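Local coordinates for protein periplasmic beta-glucosidase (Pseudomonas aeruginosa, PDB 6R5O) that probably hydrolyses terminal, non-reducing beta-D-glucosyl residues in the periplasm, releasing beta-D-glucose, as a member of glycosyl hydrolase family 3, at residues R380-G385 with D471-V476; T653-Y658 with V718-A723. The protein carries 1 engineered substitution. All coordinates share one frame; numbering follows the deposited sequence.

Contact 1 of 2, residues R380-G385 with D471-V476; sequences RIAVIG and DLVVAV
R380-G385 and D471-V476 lie on neighbouring parallel strands inside the mixed six-stranded sheet of the family 3 C-terminal domain, an alpha/beta fold whose sheet is packed against helices. A382 and I384 do the bonding on their strand: A382 N donates to L472 O, A382 O accepts V474 N at 2.8 Å, and I384 repeats this with V474 O and V476 N. Strands 423-427 and 513-518 lie on either side of the pair, making both strands interior to the sheet. Most of both faces is buried, which suits the alanine, valine and isoleucine side chains. On one, I381 CG2 meets V474 CG2 at 4.2 Å, while V383 and V476 pack toward helix 410-418. On the other, the methyl of A382 packs against V473 CG2, and I384 reaches across to V473 at about a right angle, CD1 to CG1 3.5 Å. I384 CG1 stands anti to the carbonyl carbon (chi1 -59°), which helps bring that terminal methyl to V473. G385, with no side chain, lets its CA come close to V476 O. At the opposite end, D471 bonds with both its backbone N and its carboxylate: OD2 accepts R380 N at 3.0 Å on its anti side, 21° out of the carboxylate plane.

Contact 2 of 2, residues T653-Y658 with V718-A723; sequences TVVQLY and VGLDSA
Q656 and G719 face each other as an antiparallel hydrogen-bonded pair, Q656 N to G719 O at 3.0 Å and G719 N to Q656 O at 3.2 Å. G719 puts no side chain on the face that Q656 occupies. Q656 CG is anti to the carbonyl carbon and the chain bends at chi2 (146°), which brings the amide to where L720 leads into D721. There NE2 donates two weak bonds, to L720 O at 3.3 Å and to V654 O of its own strand, while OE1 takes the hydroxyl of Y658 at 2.8 Å. The Y658 bond chiefly, with the two weak ones, is consistent with this orientation of the amide, and suits glutamine's paired donor and acceptor; W98 lies against the same side chain, and K562 NZ also bonds L720 O. These strands belong to the fibronectin type III-like domain, a beta sandwich, and the adjacent pair L657-V718 turns its branches to the interior. V718 is forked: CG1, anti to its own N (chi1 -171°), meets V655 CG1 at 3.5 Å, while CG2 meets L657 CD1. V655 sends its other methyl, CG2, to L720 CD2 at 3.9 Å. L720 starts away from the strand, but its extended chain returns so that CD2 also touches T653 OG1, the two side chains crossing at about a right angle. Further along the chain, S722 CB rests 3.6 Å from Y658 OH and S722 OG bonds F610 O, while the Y658 ring meets that of Y578.

In the fold
Contacts 1 and 2 lie in series along the chain and in different domains: 380-385 with 471-476 joins two inner strands of the C-terminal alpha/beta domain, 653-658 with 718-723 an inner strand of the fibronectin type III-like domain and the end of its inner neighbour, with the loop that follows. Their centres are about 34 Å apart and their nearest atoms about 23 Å, so neither touches the other. Contact 2 alone approaches an annotated site: strand 651-660 leads on to the magnesium ligands D661 and V663, and the side chain of Y658 lies about 11 Å from that of D661. Contact 1 is structural packing away from that site.

Contact 1 of 2, residues R380-G385 with D471-V476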
loop_
_atom_site.group_PDB
_atom_site.type_symbol
_atom_site.label_atom_id
_atom_site.label_comp_id
_atom_site.label_asym_id
_atom_site.label_seq_id
_atom_site.Cartn_x
_atom_site.Cartn_y
_atom_site.Cartn_z
ATOM N N ARG A 380 31.165 -13.572 -33.900
ATOM C CA ARG A 380 30.418 -12.302 -34.104
ATOM C C ARG A 380 29.311 -12.186 -33.050
ATOM O O ARG A 380 28.563 -13.173 -32.836
ATOM C CB ARG A 380 29.833 -12.236 -35.516
ATOM C CG ARG A 380 30.873 -12.421 -36.611
ATOM C CD ARG A 380 30.314 -12.239 -38.012
ATOM N NE ARG A 380 31.075 -11.191 -38.685
ATOM C CZ ARG A 380 30.635 -9.960 -38.956
ATOM N NH1 ARG A 380 31.424 -9.087 -39.560
ATOM N NH2 ARG A 380 29.408 -9.600 -38.644
ATOM N N ILE A 381 29.237 -11.015 -32.417
ATOM C CA ILE A 381 28.367 -10.724 -31.245
ATOM C C ILE A 381 27.713 -9.366 -31.490
ATOM O O ILE A 381 28.450 -8.388 -31.690
ATOM C CB ILE A 381 29.200 -10.771 -29.949
ATOM C CG1 ILE A 381 29.680 -12.193 -29.638
ATOM C CG2 ILE A 381 28.434 -10.179 -28.775
ATOM C CD1 ILE A 381 30.816 -12.260 -28.630
ATOM N N ALA A 382 26.381 -9.331 -31.518
ATOM C CA ALA A 382 25.576 -8.095 -31.648
ATOM C C ALA A 382 25.385 -7.443 -30.272
ATOM O O ALA A 382 24.923 -8.118 -29.348
ATOM C CB ALA A 382 24.251 -8.414 -32.285
ATOM N N VAL A 383 25.715 -6.165 -30.143
ATOM C CA VAL A 383 25.500 -5.386 -28.890
ATOM C C VAL A 383 24.434 -4.319 -29.179
ATOM O O VAL A 383 24.760 -3.325 -29.847
ATOM C CB VAL A 383 26.826 -4.789 -28.376
ATOM C CG1 VAL A 383 26.660 -4.071 -27.047
ATOM C CG2 VAL A 383 27.899 -5.855 -28.265
ATOM N N ILE A 384 23.199 -4.544 -28.718
ATOM C CA ILE A 384 22.013 -3.680 -28.997
ATOM C C ILE A 384 21.384 -3.202 -27.683
ATOM O O ILE A 384 21.227 -4.023 -26.772
ATOM C CB ILE A 384 20.983 -4.444 -29.856
ATOM C CG1 ILE A 384 21.600 -4.901 -31.179
ATOM C CG2 ILE A 384 19.692 -3.641 -30.062
ATOM C CD1 ILE A 384 21.518 -6.392 -31.383
ATOM N N GLY A 385 20.957 -1.941 -27.652
ATOM C CA GLY A 385 20.103 -1.393 -26.585
ATOM C C GLY A 385 20.532 0.026 -26.254
ATOM O O GLY A 385 21.690 0.358 -26.480
ATOM N N ASP A 471 26.147 -14.126 -34.575
ATOM C CA ASP A 471 25.993 -15.511 -34.055
ATOM C C ASP A 471 24.999 -15.496 -32.885
ATOM O O ASP A 471 24.291 -16.505 -32.714
ATOM C CB ASP A 471 27.346 -16.102 -33.650
ATOM C CG ASP A 471 28.306 -16.323 -34.815
ATOM O OD1 ASP A 471 27.898 -16.963 -35.808
ATOM O OD2 ASP A 471 29.462 -15.850 -34.724
ATOM N N LEU A 472 24.957 -14.396 -32.116
ATOM C CA LEU A 472 24.021 -14.185 -30.973
ATOM C C LEU A 472 23.933 -12.693 -30.595
ATOM O O LEU A 472 24.855 -11.918 -30.947
ATOM C CB LEU A 472 24.478 -15.034 -29.783
ATOM C CG LEU A 472 25.891 -14.760 -29.272
ATOM C CD1 LEU A 472 25.901 -13.644 -28.228
ATOM C CD2 LEU A 472 26.514 -16.034 -28.706
ATOM N N VAL A 473 22.858 -12.316 -29.899
ATOM C CA VAL A 473 22.589 -10.917 -29.473
ATOM C C VAL A 473 22.822 -10.785 -27.965
ATOM O O VAL A 473 22.464 -11.696 -27.224
ATOM C CB VAL A 473 21.172 -10.464 -29.879
ATOM C CG1 VAL A 473 20.792 -9.126 -29.257
ATOM C CG2 VAL A 473 21.025 -10.389 -31.390
ATOM N N VAL A 474 23.402 -9.660 -27.550
ATOM C CA VAL A 474 23.524 -9.203 -26.138
ATOM C C VAL A 474 22.789 -7.859 -26.041
ATOM O O VAL A 474 23.250 -6.884 -26.671
ATOM C CB VAL A 474 25.002 -9.077 -25.726
ATOM C CG1 VAL A 474 25.166 -8.302 -24.430
ATOM C CG2 VAL A 474 25.692 -10.430 -25.623
ATOM N N ALA A 475 21.669 -7.827 -25.312
ATOM C CA ALA A 475 20.727 -6.686 -25.266
ATOM C C ALA A 475 20.911 -5.908 -23.960
ATOM O O ALA A 475 20.718 -6.495 -22.876
ATOM C CB ALA A 475 19.315 -7.184 -25.417
ATOM N N VAL A 476 21.285 -4.634 -24.061
ATOM C CA VAL A 476 21.514 -3.735 -22.900
ATOM C C VAL A 476 20.301 -2.804 -22.801
ATOM O O VAL A 476 20.266 -1.748 -23.497
ATOM C CB VAL A 476 22.843 -2.967 -23.007
ATOM C CG1 VAL A 476 23.174 -2.268 -21.695
ATOM C CG2 VAL A 476 23.997 -3.869 -23.431
#

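Contact 2 of 2, residues T653-Y658 with V718-A723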
loop_
_atom_site.group_PDB
_atom_site.type_symbol
_atom_site.label_atom_id
_atom_site.label_comp_id
_atom_site.label_asym_id
_atom_site.label_seq_id
_atom_site.Cartn_x
_atom_site.Cartn_y
_atom_site.Cartn_z
ATOM N N THR A 653 28.400 -19.171 -3.694
ATOM C CA THR A 653 26.962 -19.126 -3.327
ATOM C C THR A 653 26.841 -18.378 -1.987
ATOM O O THR A 653 27.845 -17.802 -1.523
ATOM C CB THR A 653 26.346 -20.536 -3.371
ATOM O OG1 THR A 653 24.934 -20.413 -3.198
ATOM C CG2 THR A 653 26.913 -21.495 -2.348
ATOM N N VAL A 654 25.641 -18.329 -1.412
ATOM C CA VAL A 654 25.363 -17.646 -0.115
ATOM C C VAL A 654 24.394 -18.531 0.667
ATOM O O VAL A 654 23.219 -18.613 0.252
ATOM C CB VAL A 654 24.794 -16.228 -0.321
ATOM C CG1 VAL A 654 24.485 -15.557 1.006
ATOM C CG2 VAL A 654 25.715 -15.362 -1.163
ATOM N N VAL A 655 24.869 -19.180 1.735
ATOM C CA VAL A 655 24.044 -20.111 2.565
ATOM C C VAL A 655 23.352 -19.274 3.646
ATOM O O VAL A 655 24.069 -18.608 4.426
ATOM C CB VAL A 655 24.887 -21.270 3.135
ATOM C CG1 VAL A 655 24.046 -22.270 3.920
ATOM C CG2 VAL A 655 25.651 -21.981 2.028
ATOM N N GLN A 656 22.010 -19.287 3.651
ATOM C CA GLN A 656 21.135 -18.336 4.395
ATOM C C GLN A 656 20.368 -19.082 5.489
ATOM O O GLN A 656 19.905 -20.216 5.228
ATOM C CB GLN A 656 20.158 -17.646 3.445
ATOM C CG GLN A 656 20.811 -16.641 2.513
ATOM C CD GLN A 656 20.142 -16.604 1.160
ATOM O OE1 GLN A 656 18.918 -16.551 1.039
ATOM N NE2 GLN A 656 20.956 -16.638 0.122
ATOM N N LEU A 657 20.249 -18.444 6.657
ATOM C CA LEU A 657 19.573 -18.987 7.863
ATOM C C LEU A 657 18.300 -18.186 8.120
ATOM O O LEU A 657 18.414 -16.965 8.403
ATOM C CB LEU A 657 20.508 -18.877 9.068
ATOM C CG LEU A 657 19.899 -19.311 10.400
ATOM C CD1 LEU A 657 20.102 -20.811 10.632
ATOM C CD2 LEU A 657 20.472 -18.476 11.540
ATOM N N TYR A 658 17.152 -18.864 8.046
ATOM C CA TYR A 658 15.810 -18.287 8.298
ATOM C C TYR A 658 15.228 -18.928 9.553
ATOM O O TYR A 658 15.449 -20.144 9.761
ATOM C CB TYR A 658 14.912 -18.467 7.073
ATOM C CG TYR A 658 15.384 -17.698 5.865
ATOM C CD1 TYR A 658 15.174 -16.329 5.755
ATOM C CD2 TYR A 658 16.065 -18.337 4.838
ATOM C CE1 TYR A 658 15.607 -15.620 4.646
ATOM C CE2 TYR A 658 16.514 -17.638 3.727
ATOM C CZ TYR A 658 16.294 -16.272 3.632
ATOM O OH TYR A 658 16.746 -15.577 2.539
ATOM N N VAL A 718 17.618 -23.528 6.559
ATOM C CA VAL A 718 18.890 -23.218 5.843
ATOM C C VAL A 718 18.756 -23.652 4.378
ATOM O O VAL A 718 18.402 -24.821 4.109
ATOM C CB VAL A 718 20.128 -23.844 6.516
ATOM C CG1 VAL A 718 21.406 -23.324 5.875
ATOM C CG2 VAL A 718 20.155 -23.587 8.019
ATOM N N GLY A 719 19.028 -22.714 3.473
ATOM C CA GLY A 719 18.966 -22.911 2.018
ATOM C C GLY A 719 19.640 -21.757 1.296
ATOM O O GLY A 719 20.046 -20.771 1.977
ATOM N N LEU A 720 19.696 -21.847 -0.037
ATOM C CA LEU A 720 20.447 -20.916 -0.919
ATOM C C LEU A 720 19.535 -19.776 -1.404
ATOM O O LEU A 720 20.045 -18.882 -2.103
ATOM C CB LEU A 720 21.040 -21.728 -2.077
ATOM C CG LEU A 720 21.850 -22.955 -1.659
ATOM C CD1 LEU A 720 22.320 -23.745 -2.869
ATOM C CD2 LEU A 720 23.031 -22.556 -0.780
ATOM N N ASP A 721 18.249 -19.790 -1.029
ATOM C CA ASP A 721 17.301 -18.644 -1.179
ATOM C C ASP A 721 16.128 -18.809 -0.199
ATOM O O ASP A 721 15.958 -19.923 0.370
ATOM C CB ASP A 721 16.818 -18.478 -2.630
ATOM C CG ASP A 721 15.992 -19.629 -3.190
ATOM O OD1 ASP A 721 15.791 -20.634 -2.483
ATOM O OD2 ASP A 721 15.569 -19.524 -4.344
ATOM N N SER A 722 15.339 -17.745 -0.018
ATOM C CA SER A 722 14.185 -17.702 0.917
ATOM C C SER A 722 13.127 -18.729 0.495
ATOM O O SER A 722 12.360 -19.193 1.360
ATOM C CB SER A 722 13.609 -16.314 1.015
ATOM O OG SER A 722 13.310 -15.788 -0.261
ATOM N N ALA A 723 13.102 -19.075 -0.791
ATOM C CA ALA A 723 12.141 -20.010 -1.404
ATOM C C ALA A 723 12.507 -21.430 -0.982
ATOM O O ALA A 723 11.996 -21.870 0.056
ATOM C CB ALA A 723 12.152 -19.837 -2.901
#